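Local coordinates for F5/8 type C domain protein (Bacteroides ovatus, PDB 4ZRX) that probably hydrolyses alpha-L-fucosidic linkages in glycans and carries an F5/8 type C domain that may bind sugars, at residues A[52-57]-A[294-299]. Sequence-based numbering, arbitrary orientation.
Sequences INTFTG and GWFYHA
Phe296 lays one face of its ring against Asn53 of the short helix 52-56. Asn53 CB stands 3.7 Å from the centroid of the Phe296 ring and 10° off its normal, which meets the definition of a CH-pi contact. The amide follows the same face outward, with Asn53 ND2 3.3 Å from Phe296 CE1, but its plane is turned 67° from the ring, too steep for a stack. Phe296 CG is anti to its own carbonyl carbon (chi1 -74°), a rotation that carries the ring toward the helix. At the ring edge, Thr54 OG1 lies 3.8 Å from Phe296 CD2, while His98 meets the ring edge-to-face. Replacing Phe296 by an alanine removes the face under Asn53 CB and would probably open a gap there, leaving the amide freer to turn.

Tyr297 meets the helix mainly through two waters. One accepts from both Thr54 OG1 (2.8 Å) and Tyr297 N; the other donates to Thr54 O and to Tyr297 O (2.8 Å). Thr54 OG1 is also hydrogen-bonded to Gly51 N, and Thr54 O to Arg333 NE. His298 then brings its imidazole edge to the helix exit, where His298 CE1 lies 3.2 Å from Gly57 O, while His298 NE2 is hydrogen-bonded to Glu59 OE2.

The contact is thus a largely buried join within the TIM barrel of the alpha-L-fucosidase family: helix 52-56, following strand 44-48, packs on the loop that leads from strand 279-290 to helix 308-316, with strand 324-328 paired between those two strands.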
loop_
_atom_site.group_PDB
_atom_site.type_symbol
_atom_site.label_atom_id
_atom_site.label_comp_id
_atom_site.label_asym_id
_atom_site.label_seq_id
_atom_site.Cartn_x
_atom_site.Cartn_y
_atom_site.Cartn_z
ATOM N N ILE A 52 -2.022 -1.027 23.067
ATOM C CA ILE A 52 -3.103 -0.476 23.861
ATOM C C ILE A 52 -4.146 0.233 22.961
ATOM O O ILE A 52 -5.334 0.218 23.280
ATOM C CB ILE A 52 -2.512 0.413 24.956
ATOM C CG1 ILE A 52 -3.517 0.583 26.108
ATOM C CG2 ILE A 52 -2.035 1.685 24.361
ATOM C CD1 ILE A 52 -2.868 0.486 27.433
ATOM N N ASN A 53 -3.720 0.760 21.816
ATOM C CA ASN A 53 -4.648 1.414 20.890
ATOM C C ASN A 53 -5.714 0.457 20.387
ATOM O O ASN A 53 -6.842 0.874 20.048
ATOM C CB ASN A 53 -3.942 1.984 19.679
ATOM C CG ASN A 53 -3.079 3.159 19.967
ATOM O OD1 ASN A 53 -2.970 3.662 21.083
ATOM N ND2 ASN A 53 -2.432 3.612 18.933
ATOM N N THR A 54 -5.380 -0.840 20.310
ATOM C CA THR A 54 -6.350 -1.830 19.905
ATOM C C THR A 54 -7.557 -1.828 20.855
ATOM O O THR A 54 -8.691 -2.107 20.432
ATOM C CB THR A 54 -5.708 -3.233 19.927
ATOM O OG1 THR A 54 -4.501 -3.223 19.163
ATOM C CG2 THR A 54 -6.656 -4.308 19.418
ATOM N N PHE A 55 -7.300 -1.527 22.131
ATOM C CA PHE A 55 -8.310 -1.577 23.195
ATOM C C PHE A 55 -9.001 -0.254 23.457
ATOM O O PHE A 55 -10.084 -0.236 24.070
ATOM C CB PHE A 55 -7.716 -2.180 24.469
ATOM C CG PHE A 55 -7.286 -3.589 24.244
ATOM C CD1 PHE A 55 -8.167 -4.637 24.400
ATOM C CD2 PHE A 55 -6.021 -3.842 23.734
ATOM C CE1 PHE A 55 -7.779 -5.958 24.110
ATOM C CE2 PHE A 55 -5.644 -5.135 23.406
ATOM C CZ PHE A 55 -6.531 -6.191 23.584
ATOM N N THR A 56 -8.388 0.851 23.032
ATOM C CA THR A 56 -9.032 2.145 23.193
ATOM C C THR A 56 -9.789 2.623 21.959
ATOM O O THR A 56 -10.590 3.559 22.044
ATOM C CB THR A 56 -7.985 3.235 23.505
ATOM O OG1 THR A 56 -7.026 3.323 22.434
ATOM C CG2 THR A 56 -7.303 2.937 24.770
ATOM N N GLY A 57 -9.490 2.038 20.813
ATOM C CA GLY A 57 -10.053 2.446 19.546
ATOM C C GLY A 57 -9.380 3.641 18.918
ATOM O O GLY A 57 -9.910 4.205 18.015
ATOM N N GLY A 294 -7.718 2.105 8.915
ATOM C CA GLY A 294 -6.801 2.418 9.992
ATOM C C GLY A 294 -5.700 1.334 10.127
ATOM O O GLY A 294 -5.798 0.271 9.536
ATOM N N TRP A 295 -4.639 1.666 10.838
ATOM C CA TRP A 295 -3.584 0.739 11.171
ATOM C C TRP A 295 -3.943 -0.195 12.284
ATOM O O TRP A 295 -3.551 -1.366 12.277
ATOM C CB TRP A 295 -2.286 1.506 11.500
ATOM C CG TRP A 295 -1.762 2.350 10.367
ATOM C CD1 TRP A 295 -1.889 3.705 10.216
ATOM C CD2 TRP A 295 -1.011 1.878 9.266
ATOM N NE1 TRP A 295 -1.271 4.105 9.045
ATOM C CE2 TRP A 295 -0.734 2.987 8.439
ATOM C CE3 TRP A 295 -0.517 0.642 8.914
ATOM C CZ2 TRP A 295 0.053 2.869 7.271
ATOM C CZ3 TRP A 295 0.194 0.511 7.746
ATOM C CH2 TRP A 295 0.504 1.626 6.945
ATOM N N PHE A 296 -4.584 0.321 13.335
ATOM C CA PHE A 296 -4.990 -0.522 14.431
ATOM C C PHE A 296 -6.356 -1.108 14.145
ATOM O O PHE A 296 -7.056 -0.662 13.228
ATOM C CB PHE A 296 -4.964 0.228 15.758
ATOM C CG PHE A 296 -3.573 0.453 16.269
ATOM C CD1 PHE A 296 -2.849 1.552 15.862
ATOM C CD2 PHE A 296 -2.955 -0.472 17.080
ATOM C CE1 PHE A 296 -1.539 1.755 16.313
ATOM C CE2 PHE A 296 -1.665 -0.282 17.506
ATOM C CZ PHE A 296 -0.961 0.809 17.136
ATOM N N TYR A 297 -6.676 -2.168 14.865
ATOM C CA TYR A 297 -7.944 -2.866 14.684
ATOM C C TYR A 297 -9.128 -2.010 15.176
ATOM O O TYR A 297 -9.128 -1.533 16.333
ATOM C CB TYR A 297 -7.945 -4.184 15.401
ATOM C CG TYR A 297 -9.262 -4.849 15.224
ATOM C CD1 TYR A 297 -9.542 -5.635 14.087
ATOM C CD2 TYR A 297 -10.251 -4.655 16.167
ATOM C CE1 TYR A 297 -10.801 -6.187 13.905
ATOM C CE2 TYR A 297 -11.532 -5.251 16.032
ATOM C CZ TYR A 297 -11.795 -6.000 14.890
ATOM O OH TYR A 297 -13.044 -6.586 14.710
ATOM N N HIS A 298 -10.136 -1.855 14.316
ATOM C CA HIS A 298 -11.409 -1.256 14.737
ATOM C C HIS A 298 -12.497 -2.156 14.255
ATOM O O HIS A 298 -12.552 -2.459 13.074
ATOM C CB HIS A 298 -11.601 0.098 14.089
ATOM C CG HIS A 298 -10.481 1.016 14.368
ATOM N ND1 HIS A 298 -10.340 1.668 15.573
ATOM C CD2 HIS A 298 -9.395 1.331 13.629
ATOM C CE1 HIS A 298 -9.198 2.345 15.558
ATOM N NE2 HIS A 298 -8.606 2.155 14.394
ATOM N N ALA A 299 -13.378 -2.574 15.134
ATOM C CA ALA A 299 -14.534 -3.402 14.704
ATOM C C ALA A 299 -15.419 -2.706 13.663
ATOM O O ALA A 299 -16.015 -3.369 12.804
ATOM C CB ALA A 299 -15.330 -3.890 15.915
HETATM O O HOH W 1 -4.732 -3.808 16.479
HETATM O O HOH W 2 -10.749 -0.900 18.572
#